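Local coordinates for protein V-type ATP synthase alpha chain (PDB 5BN3) that belongs to the ATP synthase alpha/beta family as a V-type A subunit and carries adenosine-5'-diphosphate in a P-loop-type nucleotide-binding domain, at residues F211-G216 and T424-F429; S321-A326 and A378-G383; A347-K352 and E388-N393. All blocks are in the same frame, centred on the assembly; numbering follows the deposited sequence.

In the fold
All three contacts involve the nucleotide-binding domain, built around a mixed, largely parallel sheet. Along the chain, contacts 2 and 3 fall inside the long loop that contact 1 closes, and their own segments alternate: helix 322-335, helix 349-357, strand 370-379, helix 389-395. Contacts 2 and 3 are neighbours, their centres about 11 Å apart, and share packing of V379 on V390 and T391 and of A326 on V390. Contact 1 stands apart, its centre about 23 Å from the centres of both. Strand 370-379 is common ground: I213 packs on it, and contact 2 uses its end. Contacts 2 and 3 thus join helices to the sheet near the neighbouring NEQ263 chain, while contact 1 ties the loop before strand 218-222 to helix 427-437.

Contact 1: F211-G216 and T424-F429; sequences FPIAKG and TKQWEF
The hydroxyl of T424 makes the shortest link here, donating from OG1 to P212 O at 2.5 Å, with the donor tilted 33° from the carbonyl plane. Two residues on, Q426 OE1 takes the backbone N-H of A214 at 2.8 Å; the bond is almost straight, 173° at the hydrogen, and lies nearly along the amide C=O. OE1 also lies against I213 CB, and the Q426 and I213 side chains run side by side, pointing the same way. Apolar contact comes from P212, whose CG meets W427 CE3 at 3.7 Å, in the plane of the indole and at its edge, while T424 CG2 rests near F211 CA. Here the loop between helix 205-210 and strand 218-222 of the nucleotide-binding domain is tied to the chain entering helix 427-437. T424 suits this place because OG1, anti to its backbone N (chi1 178°), can also accept from Q426 N at 3.2 Å, closing an ST turn. Glutamine suits the next place but one: its chain, extended past CG, puts an amide oxygen within reach of A214 N. Further out, W427 makes a cation-pi contact with R445, and F211 meets the ring of F449.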
loop_
_atom_site.group_PDB
_atom_site.type_symbol
_atom_site.label_atom_id
_atom_site.label_comp_id
_atom_site.label_asym_id
_atom_site.label_seq_id
_atom_site.Cartn_x
_atom_site.Cartn_y
_atom_site.Cartn_z
ATOM N N PHE A 211 12.200 31.511 -8.711
ATOM C CA PHE A 211 10.930 31.290 -8.012
ATOM C C PHE A 211 10.662 32.280 -6.875
ATOM O O PHE A 211 10.401 31.865 -5.745
ATOM C CB PHE A 211 10.878 29.854 -7.471
ATOM C CG PHE A 211 11.230 28.806 -8.496
ATOM C CD1 PHE A 211 10.294 28.394 -9.432
ATOM C CD2 PHE A 211 12.495 28.235 -8.522
ATOM C CE1 PHE A 211 10.612 27.431 -10.378
ATOM C CE2 PHE A 211 12.820 27.273 -9.465
ATOM C CZ PHE A 211 11.875 26.871 -10.393
ATOM N N PRO A 212 10.683 33.590 -7.174
ATOM C CA PRO A 212 10.552 34.555 -6.078
ATOM C C PRO A 212 9.127 34.665 -5.552
ATOM O O PRO A 212 8.176 34.411 -6.292
ATOM C CB PRO A 212 10.952 35.878 -6.737
ATOM C CG PRO A 212 10.526 35.716 -8.156
ATOM C CD PRO A 212 10.766 34.260 -8.487
ATOM N N ILE A 213 8.991 35.027 -4.280
ATOM C CA ILE A 213 7.697 35.403 -3.729
ATOM C C ILE A 213 7.714 36.890 -3.404
ATOM O O ILE A 213 8.772 37.523 -3.405
ATOM C CB ILE A 213 7.354 34.617 -2.446
ATOM C CG1 ILE A 213 8.411 34.845 -1.364
ATOM C CG2 ILE A 213 7.229 33.148 -2.742
ATOM C CD1 ILE A 213 8.093 34.138 -0.050
ATOM N N ALA A 214 6.546 37.445 -3.114
ATOM C CA ALA A 214 6.462 38.851 -2.732
ATOM C C ALA A 214 6.622 38.995 -1.224
ATOM O O ALA A 214 6.442 38.023 -0.483
ATOM C CB ALA A 214 5.142 39.434 -3.178
ATOM N N LYS A 215 6.962 40.202 -0.773
ATOM C CA LYS A 215 6.974 40.498 0.656
ATOM C C LYS A 215 5.573 40.307 1.213
ATOM O O LYS A 215 4.611 40.888 0.705
ATOM C CB LYS A 215 7.426 41.937 0.925
ATOM C CG LYS A 215 8.930 42.140 0.971
ATOM C CD LYS A 215 9.275 43.398 1.762
ATOM C CE LYS A 215 10.768 43.664 1.770
ATOM N NZ LYS A 215 11.544 42.490 2.251
ATOM N N GLY A 216 5.461 39.495 2.257
ATOM C CA GLY A 216 4.166 39.175 2.824
ATOM C C GLY A 216 3.632 37.871 2.267
ATOM O O GLY A 216 2.548 37.427 2.639
ATOM N N THR A 424 6.424 29.376 -8.380
ATOM C CA THR A 424 5.898 30.500 -7.617
ATOM C C THR A 424 4.607 30.967 -8.273
ATOM O O THR A 424 4.501 30.989 -9.499
ATOM C CB THR A 424 6.906 31.668 -7.497
ATOM O OG1 THR A 424 6.307 32.747 -6.768
ATOM C CG2 THR A 424 7.337 32.168 -8.876
ATOM N N LYS A 425 3.615 31.306 -7.457
ATOM C CA LYS A 425 2.352 31.814 -7.975
ATOM C C LYS A 425 2.325 33.335 -7.888
ATOM O O LYS A 425 1.292 33.957 -8.125
ATOM C CB LYS A 425 1.171 31.223 -7.195
ATOM C CG LYS A 425 1.030 29.711 -7.295
ATOM C CD LYS A 425 -0.163 29.216 -6.485
ATOM C CE LYS A 425 -1.471 29.816 -6.983
ATOM N NZ LYS A 425 -1.831 29.350 -8.353
ATOM N N GLN A 426 3.468 33.926 -7.556
ATOM C CA GLN A 426 3.533 35.358 -7.286
ATOM C C GLN A 426 4.456 36.129 -8.227
ATOM O O GLN A 426 4.792 37.278 -7.960
ATOM C CB GLN A 426 3.917 35.597 -5.817
ATOM C CG GLN A 426 2.877 35.062 -4.832
ATOM C CD GLN A 426 3.274 35.224 -3.376
ATOM O OE1 GLN A 426 4.316 35.799 -3.060
ATOM N NE2 GLN A 426 2.438 34.711 -2.478
ATOM N N TRP A 427 4.854 35.508 -9.332
ATOM C CA TRP A 427 5.693 36.196 -10.309
ATOM C C TRP A 427 5.003 37.422 -10.907
ATOM O O TRP A 427 5.660 38.416 -11.216
ATOM C CB TRP A 427 6.127 35.249 -11.431
ATOM C CG TRP A 427 6.876 35.949 -12.532
ATOM C CD1 TRP A 427 6.439 36.188 -13.805
ATOM C CD2 TRP A 427 8.188 36.520 -12.447
ATOM N NE1 TRP A 427 7.404 36.860 -14.518
ATOM C CE2 TRP A 427 8.486 37.077 -13.706
ATOM C CE3 TRP A 427 9.140 36.609 -11.428
ATOM C CZ2 TRP A 427 9.699 37.716 -13.970
ATOM C CZ3 TRP A 427 10.340 37.240 -11.692
ATOM C CH2 TRP A 427 10.610 37.786 -12.951
ATOM N N GLU A 428 3.684 37.355 -11.064
ATOM C CA GLU A 428 2.932 38.461 -11.659
ATOM C C GLU A 428 2.970 39.733 -10.810
ATOM O O GLU A 428 2.760 40.833 -11.322
ATOM C CB GLU A 428 1.479 38.051 -11.940
ATOM C CG GLU A 428 0.664 37.683 -10.708
ATOM C CD GLU A 428 -0.784 37.361 -11.039
ATOM O OE1 GLU A 428 -1.548 38.301 -11.346
ATOM O OE2 GLU A 428 -1.157 36.169 -10.997
ATOM N N PHE A 429 3.249 39.580 -9.519
ATOM C CA PHE A 429 3.265 40.716 -8.601
ATOM C C PHE A 429 4.654 41.334 -8.440
ATOM O O PHE A 429 4.786 42.448 -7.928
ATOM C CB PHE A 429 2.730 40.302 -7.226
ATOM C CG PHE A 429 1.344 39.717 -7.256
ATOM C CD1 PHE A 429 0.239 40.521 -7.503
ATOM C CD2 PHE A 429 1.142 38.368 -7.009
ATOM C CE1 PHE A 429 -1.037 39.984 -7.521
ATOM C CE2 PHE A 429 -0.133 37.826 -7.026
ATOM C CZ PHE A 429 -1.223 38.636 -7.282
#

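Contact 2: S321-A326 and A378-G383; sequences STSRWA and AVSPPG
A378 O is gripped by two groups of T322: its backbone N at 2.9 Å and its hydroxyl OG1, also at 2.9 Å. They arrive from opposite faces of the carbonyl plane, so the carbonyl near the end of strand 370-379 is held from both. Threonine suits the place by supplying a hydroxyl beside the N-H: with OG1 between the backbone N and the carbonyl carbon (chi1 62°), both reach A378 O. S323 OG accepts from S380 N at 2.7 Å, and a water also bonds to that hydroxyl. All this lies at the C-terminal ends of the adjacent inner parallel strands 314-320 and 370-379 of the P-loop-type core, where helix 322-335 begins. S321, after a cis peptide bond, is the N-cap: its OG accepts from S323 N and pairs with S380 OG at 2.9 Å, a small serine fitting both tasks. R324 lays one face of its guanidinium over S380 CB, with NH2 3.5 Å from it; a second water bridges R324 NH1 and S380 O. R324 NE forms a salt bridge with E252, and Y256 and Y297 of the neighbouring NEQ263 chain make cation-pi contacts with it. S380 also packs on K229 of the ADP pocket.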
loop_
_atom_site.group_PDB
_atom_site.type_symbol
_atom_site.label_atom_id
_atom_site.label_comp_id
_atom_site.label_asym_id
_atom_site.label_seq_id
_atom_site.Cartn_x
_atom_site.Cartn_y
_atom_site.Cartn_z
ATOM N N SER A 321 11.201 22.433 11.685
ATOM C CA SER A 321 10.389 22.102 10.519
ATOM C C SER A 321 8.922 21.909 10.911
ATOM O O SER A 321 8.625 21.452 12.017
ATOM C CB SER A 321 10.926 20.822 9.871
ATOM O OG SER A 321 9.905 20.126 9.183
ATOM N N THR A 322 8.008 22.242 10.001
ATOM C CA THR A 322 6.573 22.146 10.282
ATOM C C THR A 322 6.068 20.714 10.449
ATOM O O THR A 322 5.030 20.484 11.065
ATOM C CB THR A 322 5.726 22.861 9.210
ATOM O OG1 THR A 322 5.939 22.243 7.934
ATOM C CG2 THR A 322 6.103 24.329 9.134
ATOM N N SER A 323 6.800 19.754 9.897
ATOM C CA SER A 323 6.458 18.347 10.064
ATOM C C SER A 323 6.517 17.896 11.527
ATOM O O SER A 323 5.787 16.992 11.934
ATOM C CB SER A 323 7.378 17.471 9.211
ATOM O OG SER A 323 7.275 17.821 7.845
ATOM N N ARG A 324 7.384 18.527 12.315
ATOM C CA ARG A 324 7.537 18.166 13.724
ATOM C C ARG A 324 6.331 18.640 14.529
ATOM O O ARG A 324 5.924 17.998 15.496
ATOM C CB ARG A 324 8.827 18.764 14.296
ATOM C CG ARG A 324 10.072 18.473 13.465
ATOM C CD ARG A 324 10.215 16.992 13.172
ATOM N NE ARG A 324 11.306 16.740 12.237
ATOM C CZ ARG A 324 11.323 15.745 11.357
ATOM N NH1 ARG A 324 10.303 14.902 11.284
ATOM N NH2 ARG A 324 12.360 15.599 10.545
ATOM N N TRP A 325 5.774 19.775 14.118
ATOM C CA TRP A 325 4.542 20.304 14.694
ATOM C C TRP A 325 3.395 19.361 14.351
ATOM O O TRP A 325 2.549 19.063 15.194
ATOM C CB TRP A 325 4.281 21.717 14.148
ATOM C CG TRP A 325 2.908 22.288 14.435
ATOM C CD1 TRP A 325 2.103 22.011 15.504
ATOM C CD2 TRP A 325 2.186 23.228 13.624
ATOM N NE1 TRP A 325 0.930 22.722 15.407
ATOM C CE2 TRP A 325 0.957 23.478 14.265
ATOM C CE3 TRP A 325 2.465 23.887 12.422
ATOM C CZ2 TRP A 325 0.005 24.355 13.741
ATOM C CZ3 TRP A 325 1.520 24.757 11.905
ATOM C CH2 TRP A 325 0.306 24.983 12.563
ATOM N N ALA A 326 3.384 18.873 13.116
ATOM C CA ALA A 326 2.382 17.903 12.694
ATOM C C ALA A 326 2.465 16.618 13.515
ATOM O O ALA A 326 1.438 16.027 13.852
ATOM C CB ALA A 326 2.526 17.602 11.217
ATOM N N ALA A 378 9.604 24.956 6.271
ATOM C CA ALA A 378 10.279 23.737 5.841
ATOM C C ALA A 378 9.397 22.528 6.150
ATOM O O ALA A 378 8.683 22.510 7.155
ATOM C CB ALA A 378 11.620 23.604 6.526
ATOM N N VAL A 379 9.432 21.527 5.276
ATOM C CA VAL A 379 8.658 20.306 5.476
ATOM C C VAL A 379 9.580 19.101 5.345
ATOM O O VAL A 379 10.460 19.084 4.485
ATOM C CB VAL A 379 7.507 20.185 4.451
ATOM C CG1 VAL A 379 6.573 19.045 4.834
ATOM C CG2 VAL A 379 6.729 21.478 4.365
ATOM N N SER A 380 9.382 18.100 6.196
ATOM C CA SER A 380 10.249 16.927 6.212
ATOM C C SER A 380 9.484 15.648 5.882
ATOM O O SER A 380 9.229 14.834 6.769
ATOM C CB SER A 380 10.914 16.777 7.579
ATOM O OG SER A 380 11.527 17.982 7.990
ATOM N N PRO A 381 9.132 15.458 4.601
ATOM C CA PRO A 381 8.340 14.293 4.188
ATOM C C PRO A 381 9.073 12.977 4.427
ATOM O O PRO A 381 10.251 12.854 4.081
ATOM C CB PRO A 381 8.146 14.517 2.685
ATOM C CG PRO A 381 9.303 15.365 2.277
ATOM C CD PRO A 381 9.544 16.277 3.446
ATOM N N PRO A 382 8.379 12.000 5.024
ATOM C CA PRO A 382 8.977 10.688 5.285
ATOM C C PRO A 382 9.436 10.043 3.981
ATOM O O PRO A 382 8.645 9.957 3.039
ATOM C CB PRO A 382 7.816 9.888 5.881
ATOM C CG PRO A 382 6.899 10.917 6.458
ATOM C CD PRO A 382 6.999 12.097 5.536
ATOM N N GLY A 383 10.697 9.625 3.920
ATOM C CA GLY A 383 11.234 8.978 2.735
ATOM C C GLY A 383 11.337 9.875 1.514
ATOM O O GLY A 383 11.577 9.394 0.405
HETATM O O HOH W 1 5.903 15.767 6.704
HETATM O O HOH W 2 9.932 13.222 8.909
#

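Contact 3: A347-K352 and E388-N393; sequences AYLLRK and EPVTQN
L349 and L350 both carry CG anti to the backbone N (chi1 177° and 176°), which sends their branched ends from one helix start to meet N393 on another. N393 in turn has CG anti to its carbonyl carbon (chi1 -74°), and its amide lies between the two leucines. ND2 comes to 3.5 Å from L349 CD2, while L350 CD1 touches the other end of the side chain, 3.7 Å from N393 CB. Both pairs cross at a slant, and the contact is van der Waals in kind. L349 CD2 also reaches P389 CB at 4.0 Å, the two side chains nearly perpendicular, and approaches V390 CG2. Leucine suits these buried places because a branched apolar end can lie against N393, and proline suits the first turn, where its missing N-H is not required. E388 OE1 accepts from T391 N at 2.8 Å and from T391 OG1 at 2.7 Å, from the same face, and OE2 takes V390 N at 3.0 Å. R351 forms a salt bridge to E237 of the neighbouring NEQ263 chain. The arrangement is the packing of the first turns of two helices, 349-357 and 389-395, the second N-capped by E388, with V390 and T391 also touching V379 of strand 370-379 in the nucleotide-binding domain.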
loop_
_atom_site.group_PDB
_atom_site.type_symbol
_atom_site.label_atom_id
_atom_site.label_comp_id
_atom_site.label_asym_id
_atom_site.label_seq_id
_atom_site.Cartn_x
_atom_site.Cartn_y
_atom_site.Cartn_z
ATOM N N ALA A 347 -7.799 14.594 11.301
ATOM C CA ALA A 347 -8.502 15.093 10.126
ATOM C C ALA A 347 -8.465 16.616 10.012
ATOM O O ALA A 347 -8.729 17.169 8.943
ATOM C CB ALA A 347 -9.935 14.588 10.121
ATOM N N TYR A 348 -8.138 17.288 11.114
ATOM C CA TYR A 348 -8.090 18.746 11.131
ATOM C C TYR A 348 -6.691 19.306 10.858
ATOM O O TYR A 348 -6.419 20.469 11.153
ATOM C CB TYR A 348 -8.644 19.293 12.455
ATOM C CG TYR A 348 -8.123 18.599 13.697
ATOM C CD1 TYR A 348 -6.917 18.972 14.271
ATOM C CD2 TYR A 348 -8.854 17.590 14.310
ATOM C CE1 TYR A 348 -6.444 18.351 15.408
ATOM C CE2 TYR A 348 -8.388 16.963 15.449
ATOM C CZ TYR A 348 -7.183 17.349 15.992
ATOM O OH TYR A 348 -6.708 16.732 17.125
ATOM N N LEU A 349 -5.815 18.485 10.282
ATOM C CA LEU A 349 -4.446 18.909 9.984
ATOM C C LEU A 349 -4.399 20.157 9.102
ATOM O O LEU A 349 -3.669 21.100 9.398
ATOM C CB LEU A 349 -3.659 17.775 9.321
ATOM C CG LEU A 349 -2.231 18.125 8.888
ATOM C CD1 LEU A 349 -1.387 18.518 10.089
ATOM C CD2 LEU A 349 -1.581 16.973 8.134
ATOM N N LEU A 350 -5.182 20.157 8.026
ATOM C CA LEU A 350 -5.201 21.284 7.093
ATOM C C LEU A 350 -5.637 22.583 7.768
ATOM O O LEU A 350 -5.047 23.638 7.539
ATOM C CB LEU A 350 -6.115 20.976 5.903
ATOM C CG LEU A 350 -6.294 22.110 4.889
ATOM C CD1 LEU A 350 -4.984 22.423 4.192
ATOM C CD2 LEU A 350 -7.371 21.770 3.872
ATOM N N ARG A 351 -6.664 22.495 8.607
ATOM C CA ARG A 351 -7.181 23.658 9.324
ATOM C C ARG A 351 -6.134 24.223 10.280
ATOM O O ARG A 351 -5.985 25.442 10.401
ATOM C CB ARG A 351 -8.452 23.277 10.094
ATOM C CG ARG A 351 -9.205 24.448 10.712
ATOM C CD ARG A 351 -10.384 23.957 11.544
ATOM N NE ARG A 351 -9.948 23.290 12.769
ATOM C CZ ARG A 351 -10.660 22.374 13.415
ATOM N NH1 ARG A 351 -11.845 22.006 12.951
ATOM N NH2 ARG A 351 -10.183 21.818 14.519
ATOM N N LYS A 352 -5.407 23.331 10.949
ATOM C CA LYS A 352 -4.365 23.735 11.888
ATOM C C LYS A 352 -3.208 24.418 11.173
ATOM O O LYS A 352 -2.720 25.452 11.625
ATOM C CB LYS A 352 -3.853 22.524 12.678
ATOM C CG LYS A 352 -4.819 22.006 13.739
ATOM C CD LYS A 352 -4.966 23.000 14.887
ATOM C CE LYS A 352 -5.866 22.452 15.990
ATOM N NZ LYS A 352 -5.864 23.331 17.198
ATOM N N GLU A 388 2.705 13.073 0.607
ATOM C CA GLU A 388 2.208 12.927 1.976
ATOM C C GLU A 388 1.395 14.156 2.429
ATOM O O GLU A 388 1.530 15.234 1.845
ATOM C CB GLU A 388 3.389 12.631 2.912
ATOM C CG GLU A 388 4.415 13.743 3.008
ATOM C CD GLU A 388 4.119 14.698 4.139
ATOM O OE1 GLU A 388 4.677 15.815 4.135
ATOM O OE2 GLU A 388 3.335 14.327 5.042
ATOM N N PRO A 389 0.531 13.987 3.452
ATOM C CA PRO A 389 -0.437 15.025 3.842
ATOM C C PRO A 389 0.146 16.390 4.222
ATOM O O PRO A 389 -0.432 17.404 3.825
ATOM C CB PRO A 389 -1.130 14.413 5.065
ATOM C CG PRO A 389 -1.028 12.952 4.855
ATOM C CD PRO A 389 0.318 12.741 4.214
ATOM N N VAL A 390 1.232 16.430 4.990
ATOM C CA VAL A 390 1.796 17.713 5.412
ATOM C C VAL A 390 2.233 18.550 4.211
ATOM O O VAL A 390 1.883 19.725 4.103
ATOM C CB VAL A 390 2.976 17.532 6.392
ATOM C CG1 VAL A 390 3.466 18.882 6.890
ATOM C CG2 VAL A 390 2.555 16.672 7.568
ATOM N N THR A 391 2.989 17.937 3.305
ATOM C CA THR A 391 3.434 18.632 2.100
ATOM C C THR A 391 2.246 19.058 1.244
ATOM O O THR A 391 2.164 20.207 0.817
ATOM C CB THR A 391 4.359 17.745 1.245
ATOM O OG1 THR A 391 5.487 17.329 2.025
ATOM C CG2 THR A 391 4.849 18.515 0.033
ATOM N N GLN A 392 1.324 18.131 0.995
ATOM C CA GLN A 392 0.198 18.404 0.104
ATOM C C GLN A 392 -0.765 19.451 0.652
ATOM O O GLN A 392 -1.223 20.318 -0.091
ATOM C CB GLN A 392 -0.540 17.108 -0.254
ATOM C CG GLN A 392 0.254 16.197 -1.187
ATOM C CD GLN A 392 0.702 16.917 -2.445
ATOM O OE1 GLN A 392 -0.051 17.695 -3.023
ATOM N NE2 GLN A 392 1.942 16.675 -2.863
ATOM N N ASN A 393 -1.075 19.374 1.944
ATOM C CA ASN A 393 -1.895 20.405 2.580
ATOM C C ASN A 393 -1.241 21.780 2.500
ATOM O O ASN A 393 -1.902 22.777 2.200
ATOM C CB ASN A 393 -2.163 20.060 4.050
ATOM C CG ASN A 393 -3.175 18.945 4.217
ATOM O OD1 ASN A 393 -3.934 18.633 3.298
ATOM N ND2 ASN A 393 -3.203 18.348 5.403
#